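Local coordinates for T9SS C-terminal target domain-containing protein (Bacteroides cellulosilyticus, PDB 5JVK), which is a family 39 glycoside hydrolase of a gut symbiont and probably hydrolyses O-glycosyl bonds in carbohydrates, at residues I11-V16 and A87-A92; G393-D398 and P403-A408; K25-N30 and Y71-T76. All blocks are in the same frame, centred on the assembly; numbering follows the deposited sequence.

Contact 1 of 3, residues I11-V16 and A87-A92; sequences IQLNPV and AVVNYA
L13 and V89 meet end to end, methyl against methyl, and show how two separate strands can be joined without a direct hydrogen bond, mainly through apolar side chains. L13 CD1 lies 3.9 Å from V89 CG1, and L13 CD2 sits 4.0 Å from V89 CG2, so each methyl of the leucine fork is matched by one methyl of the valine. In V89 one methyl, CG1, stands anti to the carbonyl carbon (chi1 -66°), leaving CG2 between N and C as the second prong. At one end of this pair, I11 CD1 reaches A87 CB at 4.3 Å, a looser apolar touch. At the other end the contact turns polar: a water donates to V16 O at 3.0 Å and is also hydrogen-bonded to Y91 OH at 2.7 Å, joining a backbone carbonyl to the phenol. Behind this bridge, an Asx turn shapes the chain as it leaves strand 11-13: V16 N donates to N14 OD1 over 2.9 Å, approaching 40° out of the carbonyl plane. The amide nitrogen of N14 is bonded in turn to N26 O, while L75 lies against both I11 and L13. The two segments point almost the same way, 20° apart, but strands 11-13 and 83-94 belong to different sheets. Two sheets facing each other across aliphatic side chains that meet end on are the arrangement of a beta sandwich.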
loop_
_atom_site.group_PDB
_atom_site.type_symbol
_atom_site.label_atom_id
_atom_site.label_comp_id
_atom_site.label_asym_id
_atom_site.label_seq_id
_atom_site.Cartn_x
_atom_site.Cartn_y
_atom_site.Cartn_z
ATOM N N ILE A 11 -31.865 -6.882 -3.118
ATOM C CA ILE A 11 -31.205 -5.664 -2.649
ATOM C C ILE A 11 -29.974 -5.450 -3.532
ATOM O O ILE A 11 -29.037 -6.249 -3.485
ATOM C CB ILE A 11 -30.781 -5.789 -1.167
ATOM C CG1 ILE A 11 -32.011 -5.985 -0.268
ATOM C CG2 ILE A 11 -29.992 -4.560 -0.719
ATOM C CD1 ILE A 11 -31.693 -6.538 1.107
ATOM N N GLN A 12 -29.985 -4.388 -4.341
ATOM C CA GLN A 12 -28.861 -4.063 -5.229
ATOM C C GLN A 12 -27.899 -3.094 -4.541
ATOM O O GLN A 12 -28.217 -1.915 -4.366
ATOM C CB GLN A 12 -29.364 -3.461 -6.544
ATOM C CG GLN A 12 -28.269 -3.183 -7.570
ATOM C CD GLN A 12 -28.821 -2.694 -8.897
ATOM O OE1 GLN A 12 -29.350 -1.586 -8.995
ATOM N NE2 GLN A 12 -28.693 -3.517 -9.931
ATOM N N LEU A 13 -26.724 -3.597 -4.161
ATOM C CA LEU A 13 -25.666 -2.763 -3.585
ATOM C C LEU A 13 -24.970 -1.944 -4.665
ATOM O O LEU A 13 -24.781 -2.415 -5.790
ATOM C CB LEU A 13 -24.622 -3.622 -2.868
ATOM C CG LEU A 13 -25.092 -4.374 -1.624
ATOM C CD1 LEU A 13 -24.047 -5.398 -1.209
ATOM C CD2 LEU A 13 -25.387 -3.408 -0.485
ATOM N N ASN A 14 -24.592 -0.717 -4.310
ATOM C CA ASN A 14 -23.704 0.091 -5.139
ATOM C C ASN A 14 -22.399 -0.700 -5.277
ATOM O O ASN A 14 -21.839 -1.117 -4.262
ATOM C CB ASN A 14 -23.445 1.453 -4.475
ATOM C CG ASN A 14 -22.723 2.438 -5.383
ATOM O OD1 ASN A 14 -21.934 2.064 -6.251
ATOM N ND2 ASN A 14 -22.981 3.719 -5.166
ATOM N N PRO A 15 -21.933 -0.947 -6.522
ATOM C CA PRO A 15 -20.640 -1.625 -6.711
ATOM C C PRO A 15 -19.457 -0.913 -6.052
ATOM O O PRO A 15 -18.505 -1.572 -5.642
ATOM C CB PRO A 15 -20.465 -1.637 -8.233
ATOM C CG PRO A 15 -21.847 -1.581 -8.770
ATOM C CD PRO A 15 -22.618 -0.726 -7.809
ATOM N N VAL A 16 -19.527 0.414 -5.971
ATOM C CA VAL A 16 -18.538 1.228 -5.280
ATOM C C VAL A 16 -19.058 1.534 -3.869
ATOM O O VAL A 16 -19.983 2.334 -3.707
ATOM C CB VAL A 16 -18.269 2.537 -6.058
ATOM C CG1 VAL A 16 -17.267 3.422 -5.324
ATOM C CG2 VAL A 16 -17.784 2.225 -7.471
ATOM N N ALA A 87 -29.125 -7.516 4.403
ATOM C CA ALA A 87 -27.735 -7.472 3.953
ATOM C C ALA A 87 -26.898 -6.618 4.903
ATOM O O ALA A 87 -27.401 -5.647 5.481
ATOM C CB ALA A 87 -27.653 -6.928 2.537
ATOM N N VAL A 88 -25.632 -7.000 5.075
ATOM C CA VAL A 88 -24.673 -6.240 5.881
ATOM C C VAL A 88 -23.344 -6.146 5.131
ATOM O O VAL A 88 -22.740 -7.166 4.794
ATOM C CB VAL A 88 -24.441 -6.874 7.273
ATOM C CG1 VAL A 88 -23.480 -6.020 8.100
ATOM C CG2 VAL A 88 -25.764 -7.050 8.012
ATOM N N VAL A 89 -22.921 -4.913 4.852
ATOM C CA VAL A 89 -21.596 -4.621 4.292
ATOM C C VAL A 89 -21.024 -3.381 4.978
ATOM O O VAL A 89 -21.702 -2.743 5.786
ATOM C CB VAL A 89 -21.637 -4.406 2.757
ATOM C CG1 VAL A 89 -22.008 -5.699 2.049
ATOM C CG2 VAL A 89 -22.593 -3.282 2.369
ATOM N N ASN A 90 -19.777 -3.048 4.659
ATOM C CA ASN A 90 -19.147 -1.826 5.152
ATOM C C ASN A 90 -19.133 -0.749 4.070
ATOM O O ASN A 90 -19.203 -1.050 2.874
ATOM C CB ASN A 90 -17.733 -2.121 5.654
ATOM C CG ASN A 90 -17.733 -2.988 6.899
ATOM O OD1 ASN A 90 -17.413 -4.174 6.842
ATOM N ND2 ASN A 90 -18.105 -2.400 8.032
ATOM N N TYR A 91 -19.059 0.505 4.515
ATOM C CA TYR A 91 -19.086 1.669 3.635
ATOM C C TYR A 91 -18.126 2.732 4.172
ATOM O O TYR A 91 -18.267 3.190 5.306
ATOM C CB TYR A 91 -20.510 2.222 3.546
ATOM C CG TYR A 91 -20.725 3.204 2.417
ATOM C CD1 TYR A 91 -20.918 2.760 1.108
ATOM C CD2 TYR A 91 -20.744 4.579 2.656
ATOM C CE1 TYR A 91 -21.116 3.657 0.068
ATOM C CE2 TYR A 91 -20.940 5.485 1.622
ATOM C CZ TYR A 91 -21.126 5.021 0.331
ATOM O OH TYR A 91 -21.321 5.917 -0.693
ATOM N N ALA A 92 -17.150 3.108 3.350
ATOM C CA ALA A 92 -16.095 4.034 3.752
ATOM C C ALA A 92 -16.391 5.436 3.228
ATOM O O ALA A 92 -16.394 5.660 2.017
ATOM C CB ALA A 92 -14.748 3.544 3.233
HETATM O O HOH W 1 -20.725 5.171 -3.219
#

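Contact 2 of 3, residues G393-D398 and P403-A408; sequences GLLRSD and PSYQAA
The irregular segment 393-398 comes close to the first turns of helix 403-415, with the CA atoms of L394 and Y405 only 4.8 Å apart. No hydrogen bond links the two segments, and L394 O simply packs 3.6 Å from Y405 CB. Backbone bonds from L394 to F378 and K402 tie the loop down nearby. This is the approach to a helix on the outside of the barrel: the loop follows 373-375, the last strand in the order of the closed eight-stranded parallel sheet, an arrangement that fits the (beta/alpha)8 fold of family 39 enzymes. L394 turns one branch to the helix, its CD2 3.4 Å from S404 OG, while its CB comes to the edge of the Y405 ring near the ring plane. L395 runs alongside the tyrosine, the two side chains pointing the same way, and its CD2 packs obliquely on Y405 CD2 at 3.6 Å. The Y405 ring is carried along that leucine by a chi1 of -174°, which sets CG opposite the backbone N, and its hydroxyl bonds to L124 O. The buried S404 hydroxyl is likewise satisfied outside the two segments, by Q353 OE1, while Q353 NE2 and K402 NZ both donate to G393 O.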
loop_
_atom_site.group_PDB
_atom_site.type_symbol
_atom_site.label_atom_id
_atom_site.label_comp_id
_atom_site.label_asym_id
_atom_site.label_seq_id
_atom_site.Cartn_x
_atom_site.Cartn_y
_atom_site.Cartn_z
ATOM N N GLY A 393 -5.722 -7.875 2.141
ATOM C CA GLY A 393 -6.366 -6.788 1.405
ATOM C C GLY A 393 -6.858 -5.592 2.202
ATOM O O GLY A 393 -7.075 -5.678 3.411
ATOM N N LEU A 394 -7.014 -4.471 1.501
ATOM C CA LEU A 394 -7.756 -3.305 1.991
ATOM C C LEU A 394 -9.251 -3.462 1.700
ATOM O O LEU A 394 -10.090 -2.975 2.459
ATOM C CB LEU A 394 -7.232 -2.018 1.345
ATOM C CG LEU A 394 -5.722 -1.773 1.392
ATOM C CD1 LEU A 394 -5.377 -0.463 0.703
ATOM C CD2 LEU A 394 -5.189 -1.776 2.816
ATOM N N LEU A 395 -9.568 -4.123 0.588
ATOM C CA LEU A 395 -10.936 -4.514 0.252
ATOM C C LEU A 395 -11.080 -6.024 0.365
ATOM O O LEU A 395 -10.105 -6.761 0.208
ATOM C CB LEU A 395 -11.277 -4.099 -1.181
ATOM C CG LEU A 395 -11.067 -2.637 -1.570
ATOM C CD1 LEU A 395 -11.395 -2.451 -3.043
ATOM C CD2 LEU A 395 -11.911 -1.713 -0.708
ATOM N N ARG A 396 -12.306 -6.473 0.622
ATOM C CA ARG A 396 -12.643 -7.894 0.584
ATOM C C ARG A 396 -12.868 -8.319 -0.863
ATOM O O ARG A 396 -12.880 -7.478 -1.767
ATOM C CB ARG A 396 -13.897 -8.167 1.411
ATOM C CG ARG A 396 -13.769 -7.747 2.864
ATOM C CD ARG A 396 -14.814 -8.415 3.738
ATOM N NE ARG A 396 -14.497 -8.244 5.154
ATOM C CZ ARG A 396 -14.772 -7.159 5.884
ATOM N NH1 ARG A 396 -15.389 -6.094 5.355
ATOM N NH2 ARG A 396 -14.420 -7.139 7.172
ATOM N N SER A 397 -13.049 -9.619 -1.080
ATOM C CA SER A 397 -13.288 -10.163 -2.430
ATOM C C SER A 397 -14.522 -9.560 -3.122
ATOM O O SER A 397 -14.528 -9.404 -4.344
ATOM C CB SER A 397 -13.416 -11.689 -2.381
ATOM O OG SER A 397 -14.583 -12.072 -1.680
ATOM N N ASP A 398 -15.543 -9.203 -2.338
ATOM C CA ASP A 398 -16.753 -8.539 -2.860
ATOM C C ASP A 398 -16.640 -7.001 -2.962
ATOM O O ASP A 398 -17.661 -6.312 -3.052
ATOM C CB ASP A 398 -17.993 -8.944 -2.032
ATOM C CG ASP A 398 -17.916 -8.505 -0.570
ATOM O OD1 ASP A 398 -18.782 -8.938 0.218
ATOM O OD2 ASP A 398 -16.998 -7.749 -0.195
ATOM N N PRO A 403 -11.408 -1.898 7.486
ATOM C CA PRO A 403 -10.920 -0.694 8.184
ATOM C C PRO A 403 -9.583 -0.132 7.673
ATOM O O PRO A 403 -9.378 1.081 7.720
ATOM C CB PRO A 403 -10.772 -1.170 9.631
ATOM C CG PRO A 403 -11.802 -2.229 9.772
ATOM C CD PRO A 403 -11.829 -2.938 8.447
ATOM N N SER A 404 -8.697 -1.008 7.194
ATOM C CA SER A 404 -7.403 -0.603 6.646
ATOM C C SER A 404 -7.507 0.327 5.438
ATOM O O SER A 404 -6.622 1.161 5.220
ATOM C CB SER A 404 -6.562 -1.831 6.293
ATOM O OG SER A 404 -7.254 -2.681 5.401
ATOM N N TYR A 405 -8.579 0.183 4.658
ATOM C CA TYR A 405 -8.859 1.099 3.557
ATOM C C TYR A 405 -9.070 2.522 4.069
ATOM O O TYR A 405 -8.482 3.469 3.545
ATOM C CB TYR A 405 -10.090 0.653 2.763
ATOM C CG TYR A 405 -10.319 1.494 1.535
ATOM C CD1 TYR A 405 -10.996 2.713 1.616
ATOM C CD2 TYR A 405 -9.836 1.092 0.295
ATOM C CE1 TYR A 405 -11.191 3.501 0.496
ATOM C CE2 TYR A 405 -10.033 1.871 -0.835
ATOM C CZ TYR A 405 -10.708 3.075 -0.727
ATOM O OH TYR A 405 -10.898 3.849 -1.841
ATOM N N GLN A 406 -9.930 2.658 5.077
ATOM C CA GLN A 406 -10.223 3.950 5.700
ATOM C C GLN A 406 -8.945 4.583 6.248
ATOM O O GLN A 406 -8.696 5.770 6.033
ATOM C CB GLN A 406 -11.236 3.780 6.839
ATOM C CG GLN A 406 -11.791 5.084 7.406
ATOM C CD GLN A 406 -12.912 5.686 6.574
ATOM O OE1 GLN A 406 -13.573 4.999 5.796
ATOM N NE2 GLN A 406 -13.138 6.985 6.751
ATOM N N ALA A 407 -8.151 3.784 6.957
ATOM C CA ALA A 407 -6.877 4.242 7.523
ATOM C C ALA A 407 -5.898 4.737 6.459
ATOM O O ALA A 407 -5.193 5.716 6.687
ATOM C CB ALA A 407 -6.237 3.136 8.350
ATOM N N ALA A 408 -5.868 4.065 5.308
ATOM C CA ALA A 408 -5.019 4.464 4.178
ATOM C C ALA A 408 -5.428 5.814 3.581
ATOM O O ALA A 408 -4.580 6.671 3.329
ATOM C CB ALA A 408 -5.036 3.389 3.099
#

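Contact 3 of 3, residues K25-N30 and Y71-T76; sequences KNVAKN and YTLELT
Two consecutive residues, V27 and A28, both direct their side chains at strand 69-78, whereas regular strand geometry would send neighbours to opposite faces. The cause is local: N26 is the centre of an inverse gamma turn, and V27 then takes a nearly helical backbone conformation (phi -79°, psi -36°) before A28 returns to an extended one. K25 bonds to I63 and A28 to L61, so three steps along this strand answer two on its neighbour, a bulge-like irregularity that puts two adjacent apolar residues on one face. V27 receives L73, whose side chain crosses it at a slant: L73 CD2 comes 3.9 Å from V27 CB, and both leucine methyls approach V27 CG2. Chi1 of 174° sets L73 CG opposite the backbone N, and a bend at chi2 presents both methyls to the valine. A28, with its single methyl, meets L75 CD1 at 4.2 Å. The four residues are buried, and the contact consists of aliphatic carbon throughout, without a bond across it. Strand 23-30 is the middle member of its three-stranded sheet, bonded through V27 to N14 on one flank and through A28 to L61 on the other. L75 also touches L61, I11 and L13, and L73 packs beside L42 and V89 of the strands flanking 69-78, 37-44 and 83-94.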
loop_
_atom_site.group_PDB
_atom_site.type_symbol
_atom_site.label_atom_id
_atom_site.label_comp_id
_atom_site.label_asym_id
_atom_site.label_seq_id
_atom_site.Cartn_x
_atom_site.Cartn_y
_atom_site.Cartn_z
ATOM N N LYS A 25 -25.249 9.904 0.158
ATOM C CA LYS A 25 -24.607 8.667 -0.272
ATOM C C LYS A 25 -25.632 7.674 -0.820
ATOM O O LYS A 25 -26.465 7.158 -0.076
ATOM C CB LYS A 25 -23.828 8.050 0.897
ATOM C CG LYS A 25 -22.811 8.986 1.549
ATOM C CD LYS A 25 -21.815 9.568 0.551
ATOM C CE LYS A 25 -20.807 10.483 1.223
ATOM N NZ LYS A 25 -19.941 11.161 0.218
ATOM N N ASN A 26 -25.557 7.429 -2.129
ATOM C CA ASN A 26 -26.416 6.466 -2.816
ATOM C C ASN A 26 -25.845 5.059 -2.598
ATOM O O ASN A 26 -25.078 4.548 -3.417
ATOM C CB ASN A 26 -26.507 6.825 -4.312
ATOM C CG ASN A 26 -27.609 6.071 -5.052
ATOM O OD1 ASN A 26 -28.356 5.282 -4.472
ATOM N ND2 ASN A 26 -27.715 6.326 -6.352
ATOM N N VAL A 27 -26.225 4.449 -1.477
ATOM C CA VAL A 27 -25.662 3.157 -1.051
ATOM C C VAL A 27 -26.249 1.930 -1.766
ATOM O O VAL A 27 -25.522 0.967 -2.023
ATOM C CB VAL A 27 -25.753 2.953 0.486
ATOM C CG1 VAL A 27 -25.094 4.116 1.217
ATOM C CG2 VAL A 27 -27.191 2.743 0.960
ATOM N N ALA A 28 -27.546 1.957 -2.077
ATOM C CA ALA A 28 -28.228 0.795 -2.664
ATOM C C ALA A 28 -29.530 1.166 -3.379
ATOM O O ALA A 28 -29.956 2.321 -3.348
ATOM C CB ALA A 28 -28.499 -0.242 -1.580
ATOM N N LYS A 29 -30.142 0.176 -4.031
ATOM C CA LYS A 29 -31.427 0.335 -4.723
ATOM C C LYS A 29 -32.398 -0.781 -4.329
ATOM O O LYS A 29 -31.998 -1.938 -4.166
ATOM C CB LYS A 29 -31.217 0.324 -6.240
ATOM C CG LYS A 29 -32.456 0.664 -7.057
ATOM C CD LYS A 29 -32.121 0.829 -8.530
ATOM C CE LYS A 29 -33.376 1.027 -9.367
ATOM N NZ LYS A 29 -33.054 1.308 -10.795
ATOM N N ASN A 30 -33.671 -0.421 -4.186
ATOM C CA ASN A 30 -34.733 -1.374 -3.874
ATOM C C ASN A 30 -35.221 -2.009 -5.178
ATOM O O ASN A 30 -35.776 -1.316 -6.033
ATOM C CB ASN A 30 -35.885 -0.652 -3.163
ATOM C CG ASN A 30 -36.887 -1.603 -2.522
ATOM O OD1 ASN A 30 -36.987 -2.775 -2.887
ATOM N ND2 ASN A 30 -37.645 -1.092 -1.557
ATOM N N TYR A 71 -18.080 3.026 8.110
ATOM C CA TYR A 71 -19.432 2.677 8.549
ATOM C C TYR A 71 -19.766 1.221 8.263
ATOM O O TYR A 71 -19.286 0.650 7.283
ATOM C CB TYR A 71 -20.463 3.573 7.854
ATOM C CG TYR A 71 -20.396 5.019 8.277
ATOM C CD1 TYR A 71 -21.238 5.514 9.275
ATOM C CD2 TYR A 71 -19.489 5.898 7.687
ATOM C CE1 TYR A 71 -21.181 6.842 9.669
ATOM C CE2 TYR A 71 -19.421 7.229 8.079
ATOM C CZ TYR A 71 -20.269 7.694 9.071
ATOM O OH TYR A 71 -20.208 9.006 9.464
ATOM N N THR A 72 -20.581 0.632 9.136
ATOM C CA THR A 72 -21.264 -0.628 8.855
ATOM C C THR A 72 -22.640 -0.271 8.291
ATOM O O THR A 72 -23.378 0.510 8.898
ATOM C CB THR A 72 -21.430 -1.489 10.125
ATOM O OG1 THR A 72 -20.151 -1.707 10.734
ATOM C CG2 THR A 72 -22.055 -2.840 9.793
ATOM N N LEU A 73 -22.964 -0.834 7.129
ATOM C CA LEU A 73 -24.244 -0.611 6.458
ATOM C C LEU A 73 -25.169 -1.802 6.714
ATOM O O LEU A 73 -24.946 -2.884 6.170
ATOM C CB LEU A 73 -24.021 -0.423 4.952
ATOM C CG LEU A 73 -25.238 -0.307 4.027
ATOM C CD1 LEU A 73 -26.174 0.820 4.437
ATOM C CD2 LEU A 73 -24.767 -0.114 2.596
ATOM N N GLU A 74 -26.192 -1.597 7.545
ATOM C CA GLU A 74 -27.213 -2.615 7.827
ATOM C C GLU A 74 -28.442 -2.350 6.957
ATOM O O GLU A 74 -29.081 -1.307 7.099
ATOM C CB GLU A 74 -27.612 -2.578 9.307
ATOM C CG GLU A 74 -26.498 -2.981 10.266
ATOM C CD GLU A 74 -26.714 -2.484 11.689
ATOM O OE1 GLU A 74 -27.881 -2.343 12.118
ATOM O OE2 GLU A 74 -25.702 -2.240 12.387
ATOM N N LEU A 75 -28.761 -3.286 6.061
ATOM C CA LEU A 75 -29.903 -3.157 5.141
ATOM C C LEU A 75 -30.996 -4.172 5.473
ATOM O O LEU A 75 -30.701 -5.331 5.775
ATOM C CB LEU A 75 -29.445 -3.338 3.690
ATOM C CG LEU A 75 -28.630 -2.184 3.094
ATOM C CD1 LEU A 75 -27.910 -2.619 1.826
ATOM C CD2 LEU A 75 -29.507 -0.972 2.815
ATOM N N THR A 76 -32.252 -3.724 5.407
ATOM C CA THR A 76 -33.420 -4.553 5.723
ATOM C C THR A 76 -34.564 -4.272 4.745
ATOM O O THR A 76 -35.104 -3.162 4.720
ATOM C CB THR A 76 -33.911 -4.290 7.163
ATOM O OG1 THR A 76 -32.855 -4.572 8.090
ATOM C CG2 THR A 76 -35.127 -5.157 7.508
#

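Overall arrangement
Contacts 1 and 3 lie in one sandwich interior, their centres 6 Å apart: strands 11-13 and 23-30 are neighbours in one sheet, 69-78 and 83-94 in the other. V89 O and L73 N, 2.7 Å apart, are probably hydrogen-bonded within the latter, and along the chain contact 3 is nested inside the loop closed by contact 1. Contact 2 belongs to the barrel, its centre 14 Å from that of contact 1. The two nevertheless touch, with N90 OD1 probably bonded to R396 NH1 over 3.2 Å and A92 resting against Y405 and Q406, so strand 83-94 links sandwich to barrel. Contacts 2 and 3 do not touch, their nearest atoms lying about 5 Å apart.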